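PDB 3H04: uncharacterized protein from Staphylococcus aureus subsp. aureus, which is of unknown function but, as an alpha/beta-hydrolase-fold protein of the BD-FAE family, probably hydrolyses ester substrates. Local coordinates for residues Val31-His36 / Ala84-Ile89; Ala45-Pro50 / Phe101-Gly106; Glu80-Ser85 / Ala107-Leu112; His248-Arg253 / Ile259-Lys264. All coordinates share one frame; numbering follows the deposited sequence.

Contact 1: residues Val31-His36 / Ala84-Ile89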
loop_
_atom_site.group_PDB
_atom_site.type_symbol
_atom_site.label_atom_id
_atom_site.label_comp_id
_atom_site.label_asym_id
_atom_site.label_seq_id
_atom_site.Cartn_x
_atom_site.Cartn_y
_atom_site.Cartn_z
ATOM N N VAL A 31 -16.407 -3.397 -3.362
ATOM C CA VAL A 31 -15.179 -4.117 -3.565
ATOM C C VAL A 31 -14.069 -3.274 -2.959
ATOM O O VAL A 31 -13.976 -2.055 -3.208
ATOM C CB VAL A 31 -14.938 -4.379 -5.081
ATOM C CG1 VAL A 31 -15.086 -3.109 -5.869
ATOM C CG2 VAL A 31 -13.535 -4.924 -5.350
ATOM N N ILE A 32 -13.264 -3.943 -2.144
ATOM C CA ILE A 32 -12.094 -3.362 -1.522
ATOM C C ILE A 32 -10.886 -3.960 -2.254
ATOM O O ILE A 32 -10.612 -5.149 -2.121
ATOM C CB ILE A 32 -12.009 -3.736 -0.040
ATOM C CG1 ILE A 32 -13.257 -3.281 0.716
ATOM C CG2 ILE A 32 -10.713 -3.096 0.595
ATOM C CD1 ILE A 32 -13.453 -3.981 2.063
ATOM N N VAL A 33 -10.150 -3.120 -2.965
ATOM C CA VAL A 33 -8.904 -3.525 -3.603
ATOM C C VAL A 33 -7.736 -3.292 -2.669
ATOM O O VAL A 33 -7.376 -2.148 -2.390
ATOM C CB VAL A 33 -8.656 -2.736 -4.915
ATOM C CG1 VAL A 33 -7.354 -3.251 -5.605
ATOM C CG2 VAL A 33 -9.920 -2.827 -5.856
ATOM N N TYR A 34 -7.125 -4.390 -2.222
ATOM C CA TYR A 34 -6.112 -4.356 -1.190
ATOM C C TYR A 34 -4.705 -4.381 -1.787
ATOM O O TYR A 34 -4.402 -5.240 -2.605
ATOM C CB TYR A 34 -6.284 -5.504 -0.205
ATOM C CG TYR A 34 -5.110 -5.622 0.733
ATOM C CD1 TYR A 34 -4.897 -4.670 1.718
ATOM C CD2 TYR A 34 -4.193 -6.679 0.621
ATOM C CE1 TYR A 34 -3.806 -4.725 2.545
ATOM C CE2 TYR A 34 -3.116 -6.755 1.453
ATOM C CZ TYR A 34 -2.928 -5.779 2.439
ATOM O OH TYR A 34 -1.835 -5.805 3.279
ATOM N N ILE A 35 -3.859 -3.435 -1.340
ATOM C CA ILE A 35 -2.494 -3.342 -1.809
ATOM C C ILE A 35 -1.571 -3.428 -0.608
ATOM O O ILE A 35 -1.575 -2.539 0.300
ATOM C CB ILE A 35 -2.264 -2.059 -2.635
ATOM C CG1 ILE A 35 -3.362 -1.898 -3.687
ATOM C CG2 ILE A 35 -0.847 -2.080 -3.246
ATOM C CD1 ILE A 35 -3.114 -0.838 -4.720
ATOM N N HIS A 36 -0.789 -4.517 -0.576
ATOM C CA HIS A 36 0.059 -4.837 0.560
ATOM C C HIS A 36 1.227 -3.887 0.652
ATOM O O HIS A 36 1.544 -3.236 -0.325
ATOM C CB HIS A 36 0.639 -6.268 0.435
ATOM C CG HIS A 36 1.615 -6.434 -0.699
ATOM N ND1 HIS A 36 2.980 -6.254 -0.543
ATOM C CD2 HIS A 36 1.429 -6.829 -1.984
ATOM C CE1 HIS A 36 3.580 -6.477 -1.707
ATOM N NE2 HIS A 36 2.666 -6.840 -2.595
ATOM N N ALA A 84 -2.933 -1.776 -14.151
ATOM C CA ALA A 84 -3.420 -2.868 -15.027
ATOM C C ALA A 84 -4.258 -3.829 -14.170
ATOM O O ALA A 84 -5.307 -4.254 -14.587
ATOM C CB ALA A 84 -2.286 -3.607 -15.708
ATOM N N SER A 85 -3.832 -4.094 -12.935
ATOM C CA SER A 85 -4.582 -4.989 -12.063
ATOM C C SER A 85 -5.854 -4.286 -11.595
ATOM O O SER A 85 -6.959 -4.855 -11.671
ATOM C CB SER A 85 -3.734 -5.488 -10.882
ATOM O OG SER A 85 -2.558 -6.160 -11.365
ATOM N N PHE A 86 -5.713 -3.036 -11.155
ATOM C CA PHE A 86 -6.890 -2.276 -10.776
ATOM C C PHE A 86 -7.959 -2.252 -11.870
ATOM O O PHE A 86 -9.123 -2.489 -11.563
ATOM C CB PHE A 86 -6.595 -0.849 -10.325
ATOM C CG PHE A 86 -7.838 -0.137 -9.848
ATOM C CD1 PHE A 86 -8.383 -0.437 -8.608
ATOM C CD2 PHE A 86 -8.516 0.738 -10.685
ATOM C CE1 PHE A 86 -9.545 0.196 -8.156
ATOM C CE2 PHE A 86 -9.715 1.363 -10.247
ATOM C CZ PHE A 86 -10.208 1.089 -8.975
ATOM N N ASP A 87 -7.570 -1.989 -13.128
ATOM C CA ASP A 87 -8.547 -1.852 -14.232
ATOM C C ASP A 87 -9.213 -3.145 -14.586
ATOM O O ASP A 87 -10.407 -3.169 -14.933
ATOM C CB ASP A 87 -7.918 -1.258 -15.482
ATOM C CG ASP A 87 -7.483 0.173 -15.282
ATOM O OD1 ASP A 87 -8.056 0.819 -14.382
ATOM O OD2 ASP A 87 -6.547 0.633 -15.996
ATOM N N ALA A 88 -8.457 -4.219 -14.502
ATOM C CA ALA A 88 -9.021 -5.551 -14.691
ATOM C C ALA A 88 -10.023 -5.836 -13.573
ATOM O O ALA A 88 -11.083 -6.363 -13.817
ATOM C CB ALA A 88 -7.936 -6.596 -14.734
ATOM N N ILE A 89 -9.711 -5.445 -12.346
ATOM C CA ILE A 89 -10.666 -5.634 -11.232
ATOM C C ILE A 89 -11.873 -4.728 -11.352
ATOM O O ILE A 89 -12.999 -5.209 -11.194
ATOM C CB ILE A 89 -9.984 -5.450 -9.828
ATOM C CG1 ILE A 89 -8.881 -6.486 -9.644
ATOM C CG2 ILE A 89 -11.051 -5.528 -8.658
ATOM C CD1 ILE A 89 -7.640 -5.967 -8.759
#

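Contact 2: residues Ala45-Pro50 / Phe101-Gly106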
loop_
_atom_site.group_PDB
_atom_site.type_symbol
_atom_site.label_atom_id
_atom_site.label_comp_id
_atom_site.label_asym_id
_atom_site.label_seq_id
_atom_site.Cartn_x
_atom_site.Cartn_y
_atom_site.Cartn_z
ATOM N N ALA A 45 0.914 -10.326 -1.362
ATOM C CA ALA A 45 -0.478 -9.883 -1.421
ATOM C C ALA A 45 -1.341 -10.443 -0.294
ATOM O O ALA A 45 -2.242 -9.749 0.200
ATOM C CB ALA A 45 -1.096 -10.268 -2.789
ATOM N N ASN A 46 -1.105 -11.712 0.078
ATOM C CA ASN A 46 -1.888 -12.374 1.126
ATOM C C ASN A 46 -1.263 -12.257 2.529
ATOM O O ASN A 46 -1.067 -13.275 3.194
ATOM C CB ASN A 46 -2.158 -13.857 0.796
ATOM C CG ASN A 46 -0.881 -14.668 0.663
ATOM O OD1 ASN A 46 0.193 -14.118 0.357
ATOM N ND2 ASN A 46 -0.980 -15.968 0.879
ATOM N N ASP A 47 -0.968 -11.023 2.962
ATOM C CA ASP A 47 -0.306 -10.762 4.253
ATOM C C ASP A 47 -1.251 -10.242 5.325
ATOM O O ASP A 47 -0.798 -9.965 6.435
ATOM C CB ASP A 47 0.899 -9.805 4.131
ATOM C CG ASP A 47 0.504 -8.359 3.760
ATOM O OD1 ASP A 47 -0.669 -8.107 3.389
ATOM O OD2 ASP A 47 1.384 -7.479 3.844
ATOM N N LEU A 48 -2.552 -10.162 5.023
ATOM C CA LEU A 48 -3.567 -9.726 5.985
ATOM C C LEU A 48 -3.941 -10.885 6.930
ATOM O O LEU A 48 -4.193 -11.981 6.450
ATOM C CB LEU A 48 -4.864 -9.290 5.275
ATOM C CG LEU A 48 -4.874 -7.890 4.671
ATOM C CD1 LEU A 48 -6.190 -7.665 3.975
ATOM C CD2 LEU A 48 -4.631 -6.818 5.789
ATOM N N SER A 49 -4.032 -10.646 8.239
ATOM C CA SER A 49 -4.558 -11.696 9.157
ATOM C C SER A 49 -5.967 -12.122 8.758
ATOM O O SER A 49 -6.804 -11.290 8.393
ATOM C CB SER A 49 -4.597 -11.276 10.633
ATOM O OG SER A 49 -3.440 -10.503 10.989
ATOM N N PRO A 50 -6.255 -13.424 8.889
ATOM C CA PRO A 50 -7.609 -13.951 8.683
ATOM C C PRO A 50 -8.678 -13.150 9.420
ATOM O O PRO A 50 -9.801 -12.962 8.910
ATOM C CB PRO A 50 -7.519 -15.367 9.292
ATOM C CG PRO A 50 -6.083 -15.730 9.151
ATOM C CD PRO A 50 -5.311 -14.467 9.335
ATOM N N PHE A 101 -7.450 0.005 -0.420
ATOM C CA PHE A 101 -7.027 -0.193 0.957
ATOM C C PHE A 101 -5.589 -0.583 0.829
ATOM O O PHE A 101 -5.313 -1.623 0.233
ATOM C CB PHE A 101 -7.856 -1.294 1.628
ATOM C CG PHE A 101 -7.297 -1.764 2.952
ATOM C CD1 PHE A 101 -6.519 -0.931 3.727
ATOM C CD2 PHE A 101 -7.547 -3.055 3.398
ATOM C CE1 PHE A 101 -6.028 -1.330 4.970
ATOM C CE2 PHE A 101 -7.025 -3.498 4.622
ATOM C CZ PHE A 101 -6.287 -2.636 5.420
ATOM N N GLY A 102 -4.680 0.269 1.315
ATOM C CA GLY A 102 -3.258 -0.060 1.369
ATOM C C GLY A 102 -2.663 0.091 2.755
ATOM O O GLY A 102 -3.193 0.814 3.636
ATOM N N ARG A 103 -1.561 -0.612 2.966
ATOM C CA ARG A 103 -0.756 -0.490 4.161
ATOM C C ARG A 103 0.611 -0.097 3.713
ATOM O O ARG A 103 1.192 -0.720 2.814
ATOM C CB ARG A 103 -0.732 -1.786 4.983
ATOM C CG ARG A 103 -2.161 -2.222 5.348
ATOM C CD ARG A 103 -2.284 -3.270 6.383
ATOM N NE ARG A 103 -1.608 -4.527 6.011
ATOM C CZ ARG A 103 -1.390 -5.559 6.838
ATOM N NH1 ARG A 103 -1.768 -5.517 8.102
ATOM N NH2 ARG A 103 -0.797 -6.654 6.385
ATOM N N SER A 104 1.139 0.924 4.380
ATOM C CA SER A 104 2.483 1.406 4.167
ATOM C C SER A 104 2.585 1.881 2.690
ATOM O O SER A 104 1.778 2.688 2.237
ATOM C CB SER A 104 3.509 0.332 4.599
ATOM O OG SER A 104 4.759 0.944 4.814
ATOM N N SER A 105 3.563 1.395 1.928
ATOM C CA SER A 105 3.689 1.741 0.532
ATOM C C SER A 105 2.484 1.319 -0.314
ATOM O O SER A 105 2.230 1.915 -1.345
ATOM C CB SER A 105 4.963 1.094 -0.033
ATOM O OG SER A 105 4.998 -0.324 0.270
ATOM N N GLY A 106 1.734 0.306 0.101
ATOM C CA GLY A 106 0.479 -0.002 -0.559
ATOM C C GLY A 106 -0.557 1.095 -0.470
ATOM O O GLY A 106 -1.409 1.235 -1.378
HETATM O O HOH W 1 1.085 -4.929 4.061
HETATM O O HOH W 2 -2.179 -8.724 8.745
#

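Contact 3: residues Glu80-Ser85 / Ala107-Leu112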
loop_
_atom_site.group_PDB
_atom_site.type_symbol
_atom_site.label_atom_id
_atom_site.label_comp_id
_atom_site.label_asym_id
_atom_site.label_seq_id
_atom_site.Cartn_x
_atom_site.Cartn_y
_atom_site.Cartn_z
ATOM N N GLU A 80 2.422 0.879 -13.347
ATOM C CA GLU A 80 1.776 0.242 -14.504
ATOM C C GLU A 80 1.101 -1.083 -14.115
ATOM O O GLU A 80 -0.000 -1.357 -14.544
ATOM C CB GLU A 80 2.770 0.026 -15.668
ATOM C CG GLU A 80 3.014 1.282 -16.456
ATOM C CD GLU A 80 4.068 1.146 -17.556
ATOM O OE1 GLU A 80 4.506 -0.006 -17.869
ATOM O OE2 GLU A 80 4.438 2.226 -18.105
ATOM N N ASP A 81 1.771 -1.904 -13.302
ATOM C CA ASP A 81 1.184 -3.181 -12.844
ATOM C C ASP A 81 -0.055 -2.949 -11.984
ATOM O O ASP A 81 -1.061 -3.635 -12.102
ATOM C CB ASP A 81 2.229 -3.999 -12.015
ATOM C CG ASP A 81 3.320 -4.680 -12.876
ATOM O OD1 ASP A 81 3.275 -4.600 -14.136
ATOM O OD2 ASP A 81 4.233 -5.326 -12.265
ATOM N N VAL A 82 0.060 -2.039 -11.022
ATOM C CA VAL A 82 -1.036 -1.712 -10.127
ATOM C C VAL A 82 -2.296 -1.247 -10.919
ATOM O O VAL A 82 -3.407 -1.719 -10.690
ATOM C CB VAL A 82 -0.560 -0.636 -9.091
ATOM C CG1 VAL A 82 -1.757 -0.001 -8.388
ATOM C CG2 VAL A 82 0.454 -1.289 -8.082
ATOM N N TYR A 83 -2.113 -0.335 -11.863
ATOM C CA TYR A 83 -3.236 0.174 -12.652
ATOM C C TYR A 83 -3.788 -0.894 -13.620
ATOM O O TYR A 83 -4.976 -0.929 -13.869
ATOM C CB TYR A 83 -2.821 1.437 -13.412
ATOM C CG TYR A 83 -2.572 2.710 -12.597
ATOM C CD1 TYR A 83 -2.414 2.695 -11.213
ATOM C CD2 TYR A 83 -2.449 3.940 -13.253
ATOM C CE1 TYR A 83 -2.194 3.899 -10.503
ATOM C CE2 TYR A 83 -2.193 5.101 -12.582
ATOM C CZ TYR A 83 -2.095 5.092 -11.209
ATOM O OH TYR A 83 -1.849 6.249 -10.550
ATOM N N ALA A 84 -2.933 -1.776 -14.151
ATOM C CA ALA A 84 -3.420 -2.868 -15.027
ATOM C C ALA A 84 -4.258 -3.829 -14.170
ATOM O O ALA A 84 -5.307 -4.254 -14.587
ATOM C CB ALA A 84 -2.286 -3.607 -15.708
ATOM N N SER A 85 -3.832 -4.094 -12.935
ATOM C CA SER A 85 -4.582 -4.989 -12.063
ATOM C C SER A 85 -5.854 -4.286 -11.595
ATOM O O SER A 85 -6.959 -4.855 -11.671
ATOM C CB SER A 85 -3.734 -5.488 -10.882
ATOM O OG SER A 85 -2.558 -6.160 -11.365
ATOM N N ALA A 107 -0.525 1.861 0.635
ATOM C CA ALA A 107 -1.439 2.993 0.802
ATOM C C ALA A 107 -1.045 4.119 -0.136
ATOM O O ALA A 107 -1.915 4.786 -0.716
ATOM C CB ALA A 107 -1.501 3.483 2.293
ATOM N N TYR A 108 0.259 4.315 -0.349
ATOM C CA TYR A 108 0.734 5.228 -1.410
ATOM C C TYR A 108 0.174 4.838 -2.793
ATOM O O TYR A 108 -0.451 5.678 -3.474
ATOM C CB TYR A 108 2.271 5.210 -1.447
ATOM C CG TYR A 108 2.925 5.936 -2.605
ATOM C CD1 TYR A 108 2.787 7.298 -2.783
ATOM C CD2 TYR A 108 3.696 5.235 -3.508
ATOM C CE1 TYR A 108 3.445 7.959 -3.815
ATOM C CE2 TYR A 108 4.364 5.867 -4.496
ATOM C CZ TYR A 108 4.209 7.235 -4.679
ATOM O OH TYR A 108 4.889 7.849 -5.692
ATOM N N LEU A 109 0.326 3.570 -3.168
ATOM C CA LEU A 109 -0.253 3.085 -4.428
ATOM C C LEU A 109 -1.784 3.243 -4.485
ATOM O O LEU A 109 -2.341 3.581 -5.537
ATOM C CB LEU A 109 0.153 1.657 -4.714
ATOM C CG LEU A 109 1.685 1.488 -4.867
ATOM C CD1 LEU A 109 2.138 0.011 -4.818
ATOM C CD2 LEU A 109 2.264 2.206 -6.068
ATOM N N SER A 110 -2.448 3.008 -3.358
ATOM C CA SER A 110 -3.902 3.160 -3.253
ATOM C C SER A 110 -4.348 4.616 -3.448
ATOM O O SER A 110 -5.374 4.880 -4.073
ATOM C CB SER A 110 -4.420 2.666 -1.918
ATOM O OG SER A 110 -4.177 1.300 -1.760
ATOM N N LEU A 111 -3.541 5.556 -2.976
ATOM C CA LEU A 111 -3.835 6.966 -3.172
ATOM C C LEU A 111 -3.588 7.405 -4.602
ATOM O O LEU A 111 -4.336 8.270 -5.086
ATOM C CB LEU A 111 -3.053 7.832 -2.203
ATOM C CG LEU A 111 -3.527 7.775 -0.732
ATOM C CD1 LEU A 111 -2.318 8.131 0.173
ATOM C CD2 LEU A 111 -4.723 8.708 -0.489
ATOM N N LEU A 112 -2.547 6.860 -5.269
ATOM C CA LEU A 112 -2.333 7.162 -6.713
ATOM C C LEU A 112 -3.546 6.719 -7.559
ATOM O O LEU A 112 -4.047 7.459 -8.487
ATOM C CB LEU A 112 -1.040 6.528 -7.238
ATOM C CG LEU A 112 0.286 7.053 -6.627
ATOM C CD1 LEU A 112 1.547 6.380 -7.239
ATOM C CD2 LEU A 112 0.359 8.604 -6.792
#

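Contact 4: residues His248-Arg253 / Ile259-Lys264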
loop_
_atom_site.group_PDB
_atom_site.type_symbol
_atom_site.label_atom_id
_atom_site.label_comp_id
_atom_site.label_asym_id
_atom_site.label_seq_id
_atom_site.Cartn_x
_atom_site.Cartn_y
_atom_site.Cartn_z
ATOM N N HIS A 248 5.038 1.055 13.555
ATOM C CA HIS A 248 4.670 1.369 12.159
ATOM C C HIS A 248 3.410 0.551 11.917
ATOM O O HIS A 248 2.292 1.095 11.989
ATOM C CB HIS A 248 5.847 1.040 11.188
ATOM C CG HIS A 248 5.523 1.193 9.718
ATOM N ND1 HIS A 248 4.953 2.336 9.181
ATOM C CD2 HIS A 248 5.638 0.313 8.685
ATOM C CE1 HIS A 248 4.807 2.178 7.872
ATOM N NE2 HIS A 248 5.199 0.955 7.553
ATOM N N ASP A 249 3.575 -0.760 11.746
ATOM C CA ASP A 249 2.441 -1.672 11.507
ATOM C C ASP A 249 1.793 -2.119 12.830
ATOM O O ASP A 249 2.009 -3.230 13.367
ATOM C CB ASP A 249 2.826 -2.820 10.545
ATOM C CG ASP A 249 4.077 -3.588 10.989
ATOM O OD1 ASP A 249 4.970 -2.958 11.622
ATOM O OD2 ASP A 249 4.131 -4.825 10.749
ATOM N N PHE A 250 0.988 -1.209 13.361
ATOM C CA PHE A 250 0.344 -1.409 14.664
ATOM C C PHE A 250 -0.580 -2.639 14.672
ATOM O O PHE A 250 -0.901 -3.152 15.742
ATOM C CB PHE A 250 -0.502 -0.168 15.054
ATOM C CG PHE A 250 -1.633 0.134 14.088
ATOM C CD1 PHE A 250 -2.881 -0.510 14.205
ATOM C CD2 PHE A 250 -1.474 1.063 13.081
ATOM C CE1 PHE A 250 -3.902 -0.253 13.305
ATOM C CE2 PHE A 250 -2.507 1.324 12.171
ATOM C CZ PHE A 250 -3.711 0.668 12.272
ATOM N N ASP A 251 -1.002 -3.050 13.468
ATOM C CA ASP A 251 -1.881 -4.192 13.230
ATOM C C ASP A 251 -1.138 -5.459 12.867
ATOM O O ASP A 251 -1.735 -6.414 12.382
ATOM C CB ASP A 251 -2.888 -3.859 12.120
ATOM C CG ASP A 251 -2.215 -3.537 10.767
ATOM O OD1 ASP A 251 -1.029 -3.092 10.725
ATOM O OD2 ASP A 251 -2.923 -3.667 9.747
ATOM N N ARG A 252 0.157 -5.495 13.099
ATOM C CA ARG A 252 0.906 -6.729 12.844
ATOM C C ARG A 252 0.198 -7.944 13.497
ATOM O O ARG A 252 0.087 -9.009 12.864
ATOM C CB ARG A 252 2.322 -6.590 13.355
ATOM C CG ARG A 252 3.144 -7.814 13.204
ATOM C CD ARG A 252 4.502 -7.570 13.752
ATOM N NE ARG A 252 5.154 -6.402 13.140
ATOM C CZ ARG A 252 6.328 -5.949 13.547
ATOM N NH1 ARG A 252 6.976 -6.609 14.524
ATOM N NH2 ARG A 252 6.864 -4.869 12.979
ATOM N N ARG A 253 -0.288 -7.789 14.736
ATOM C CA ARG A 253 -1.138 -8.812 15.395
ATOM C C ARG A 253 -2.578 -8.370 15.641
ATOM O O ARG A 253 -2.843 -7.214 15.982
ATOM C CB ARG A 253 -0.525 -9.214 16.717
ATOM C CG ARG A 253 0.833 -9.813 16.528
ATOM C CD ARG A 253 1.733 -9.564 17.663
ATOM N NE ARG A 253 1.395 -10.445 18.758
ATOM C CZ ARG A 253 2.193 -11.361 19.295
ATOM N NH1 ARG A 253 3.437 -11.544 18.869
ATOM N NH2 ARG A 253 1.734 -12.078 20.314
ATOM N N ILE A 259 -8.370 -4.627 15.961
ATOM C CA ILE A 259 -9.692 -5.076 15.538
ATOM C C ILE A 259 -10.647 -3.877 15.558
ATOM O O ILE A 259 -11.442 -3.685 14.644
ATOM C CB ILE A 259 -10.241 -6.222 16.477
ATOM C CG1 ILE A 259 -9.475 -7.526 16.226
ATOM C CG2 ILE A 259 -11.721 -6.420 16.318
ATOM C CD1 ILE A 259 -9.449 -7.980 14.789
ATOM N N THR A 260 -10.548 -3.066 16.599
ATOM C CA THR A 260 -11.430 -1.910 16.705
ATOM C C THR A 260 -11.312 -0.946 15.538
ATOM O O THR A 260 -12.318 -0.446 15.031
ATOM C CB THR A 260 -11.195 -1.193 18.045
ATOM O OG1 THR A 260 -11.679 -2.059 19.052
ATOM C CG2 THR A 260 -11.903 0.138 18.120
ATOM N N ILE A 261 -10.082 -0.678 15.141
ATOM C CA ILE A 261 -9.793 0.143 13.969
ATOM C C ILE A 261 -10.330 -0.481 12.661
ATOM O O ILE A 261 -10.914 0.215 11.860
ATOM C CB ILE A 261 -8.272 0.478 13.896
ATOM C CG1 ILE A 261 -7.958 1.444 15.081
ATOM C CG2 ILE A 261 -7.896 1.112 12.497
ATOM C CD1 ILE A 261 -6.482 1.811 15.295
ATOM N N TYR A 262 -10.168 -1.778 12.478
ATOM C CA TYR A 262 -10.766 -2.486 11.331
ATOM C C TYR A 262 -12.288 -2.391 11.312
ATOM O O TYR A 262 -12.871 -2.231 10.249
ATOM C CB TYR A 262 -10.312 -3.979 11.227
ATOM C CG TYR A 262 -8.984 -4.135 10.516
ATOM C CD1 TYR A 262 -7.778 -4.092 11.215
ATOM C CD2 TYR A 262 -8.928 -4.260 9.135
ATOM C CE1 TYR A 262 -6.550 -4.188 10.539
ATOM C CE2 TYR A 262 -7.706 -4.362 8.434
ATOM C CZ TYR A 262 -6.510 -4.319 9.160
ATOM O OH TYR A 262 -5.303 -4.404 8.519
ATOM N N ARG A 263 -12.924 -2.495 12.476
ATOM C CA ARG A 263 -14.370 -2.294 12.551
ATOM C C ARG A 263 -14.755 -0.863 12.199
ATOM O O ARG A 263 -15.720 -0.671 11.504
ATOM C CB ARG A 263 -14.917 -2.655 13.919
ATOM C CG ARG A 263 -14.937 -4.155 14.130
ATOM C CD ARG A 263 -15.638 -4.485 15.421
ATOM N NE ARG A 263 -15.454 -5.883 15.805
ATOM C CZ ARG A 263 -16.002 -6.932 15.187
ATOM N NH1 ARG A 263 -16.769 -6.786 14.112
ATOM N NH2 ARG A 263 -15.778 -8.155 15.665
ATOM N N LYS A 264 -13.946 0.112 12.606
ATOM C CA LYS A 264 -14.146 1.495 12.190
ATOM C C LYS A 264 -13.977 1.689 10.666
ATOM O O LYS A 264 -14.645 2.524 10.076
ATOM C CB LYS A 264 -13.170 2.430 12.905
ATOM C CG LYS A 264 -13.359 2.575 14.382
ATOM C CD LYS A 264 -12.307 3.514 14.906
ATOM C CE LYS A 264 -12.524 3.840 16.354
ATOM N NZ LYS A 264 -13.448 4.930 16.451
#

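Contact 1: residues Val31-His36 / Ala84-Ile89
Strand segment Val31-Ile35 and helix segment Ala84-Ile89 run nearly antiparallel, at 164°, with their axes 10.5 Å apart at closest approach; Val33 and Phe86 have the nearest CA atoms, 7.6 Å from each other. That spacing is bridged by hydrocarbon alone. Val33 is the hub on the strand: its CG2, placed beside the backbone N (CG1 takes the anti position, chi1 -177°), reaches CE1 of Phe86 at 3.8 Å, and the two side chains meet at about a right angle. The same methyl lies 4.1 Å from CG2 of Ile89, while the other branch, Val33 CG1, faces Ile89 CD1. One turn after Phe86, Ile89 therefore engages both methyls of Val33, and its CG2 also reaches back to CG2 of Val31, at 4.2 Å. Two alternate strand residues thus pack against helix positions three apart, which lays the helix on the sheet of the alpha/beta fold. The neighbours complete the layer: Ile63 of strand 60-65 touches Val31 and Ile89, Ile98 of strand 98-103 touches Val33 and Phe86, and Ile113 of helix 105-116 closes on Phe86, so that helix 75-91 rests on three adjacent strands and against a second helix.

Contact 2: residues Ala45-Pro50 / Phe101-Gly106
Asp47 and Leu48, in the loop that follows strand 30-35, meet the guanidinium of Arg103 at the end of strand 98-103, and three kinds of interaction share the work. The first is ionic. Asp47 OD1 forms a salt bridge with Arg103 NH2 at 3.3 Å, its hydrogen bond weak, and the carboxylate comes in at the guanidinium edge, its own plane turned 86° from that of the guanidinium. The backbone O of Asp47 accepts a second weak bond from the same NH2, also arriving at the edge. With CG of Asp47 lying between its own backbone N and carbonyl carbon (chi1 68°), the carboxylate and the carbonyl can both address this one nitrogen.

The second kind is apolar. Leu48 CD2 sits over the centre of one guanidinium face, 3.6 Å from Arg103 CZ, and also approaches Phe101 CE2 at 4.3 Å.

Water supplies the third. One molecule donates to Asp47 OD2 at 2.6 Å and accepts a weak bond from Arg103 NE; another accepts from Ser49 N at 2.7 Å and from Arg103 NH1, while donating to Asp47 O.

Stronger partners lie outside: Tyr34 bonds both Asp47 OD1 and Arg103 NE, and Asp251 forms a salt bridge with Arg103 NH1. Arg103 immediately precedes Ser104, the presumed nucleophile of a Gly-X-Ser-X-Gly elbow. The chemistry implies a buried cation probably balanced by two carboxylates, its guanidinium held in orientation by polar partners around the rim and a methyl over one face.

Contact 3: residues Glu80-Ser85 / Ala107-Leu112
Val82 and Leu109 form the close apolar part of a helix-helix contact within the alpha/beta-hydrolase fold, where helix 75-91 packs beside helix 105-116, the helix that follows the probable nucleophile elbow. CG2 of Val82 meets CD1 of Leu109 at 3.9 Å, the side chains crossing at a slant, and the backbones come nearest here too, with the two CA atoms 7.5 Å apart. The valine sets CG1 anti to its backbone N (chi1 165°), which turns CG2 to the leucine and CG1 to the sheet, where Ile35 of strand 30-35 is touched by both Val82 and Leu109. This end of the contact is therefore wholly hydrocarbon and enclosed by a third element.

At the next pair the backbones are farther from each other: the CA atoms of Tyr83 and Leu112 lie 9.2 Å apart, and a partly exposed tyrosine spans the distance. Its side chain crosses that of Leu112 at about a right angle and touches mainly with its end, CE1 coming no closer than 4.3 Å to Leu112 CB. The polar end belongs to another partner, since Tyr83 OH is hydrogen-bonded to Asp116, one helical turn beyond Leu112. In reaching that carboxylate, the hydroxyl passes close to the leucine it crosses: Tyr83 OH lies 3.4 Å from Leu112 CB and 3.2 Å from Leu112 O.

Contact 4: residues His248-Arg253 / Ile259-Lys264
The loop carrying the presumed catalytic histidine of this alpha/beta-hydrolase fold packs here on the C-terminal helix 256-273, through Phe250 and Asp251 on the loop and Ile261 and Tyr262 on the helix. The polar link is one short hydrogen bond: Tyr262 OH donates to Asp251 OD2 at 2.8 Å, meeting the oxygen nearly along its C-O axis. The carboxylate lies at the edge of the tyrosine ring and is turned only 23° from the ring plane, although the two side chains cross at about a right angle. Beside this bond, Phe250 and Ile261 approach from opposite directions, and the phenyl CE1 touches Ile261 CD1 at 3.9 Å. Both loop residues hold CG between the backbone N and the carbonyl carbon, chi1 being 61° in each, which directs the ring and the carboxylate to the helix.

A type I turn from Asp249 to Arg252 shapes the loop. Arg252 grips Asp249 side-on with two nitrogens, NE to OD2 and NH2 to OD1, each at 3.0 Å; the NE bond is the straighter, at 168°, and comes to OD2 from above the carboxylate plane.

Asp251 is held from other sides as well, by a hydrogen bond between OD1 and Tyr126, and OD2 also serves Arg103, so a buried acid has several polar partners. Just upstream, His248 is hydrogen-bonded to both Ser104 and Asp220, a geometry consistent with the Ser-His-Asp triad typical of alpha/beta hydrolases.

How the contacts relate
From the N terminus, strand 30-35 opens contact 1, and its loop closes 48 residues later on helix 75-91. Contact 2 opens inside that loop and closes beyond it, on strand 98-103 and the start of helix 105-116, so the two cross. Contact 3 begins on the helical stretch where contact 1 ends, sharing Ala84 and Ser85, and it crosses contact 2 as well. Contact 4 follows in series as a short local closure near the C terminus. Contacts 1 and 3 tie two helices to one face of the sheet; contacts 2 and 4 join at the probable active site, the first bringing the elbow and the second the histidine loop.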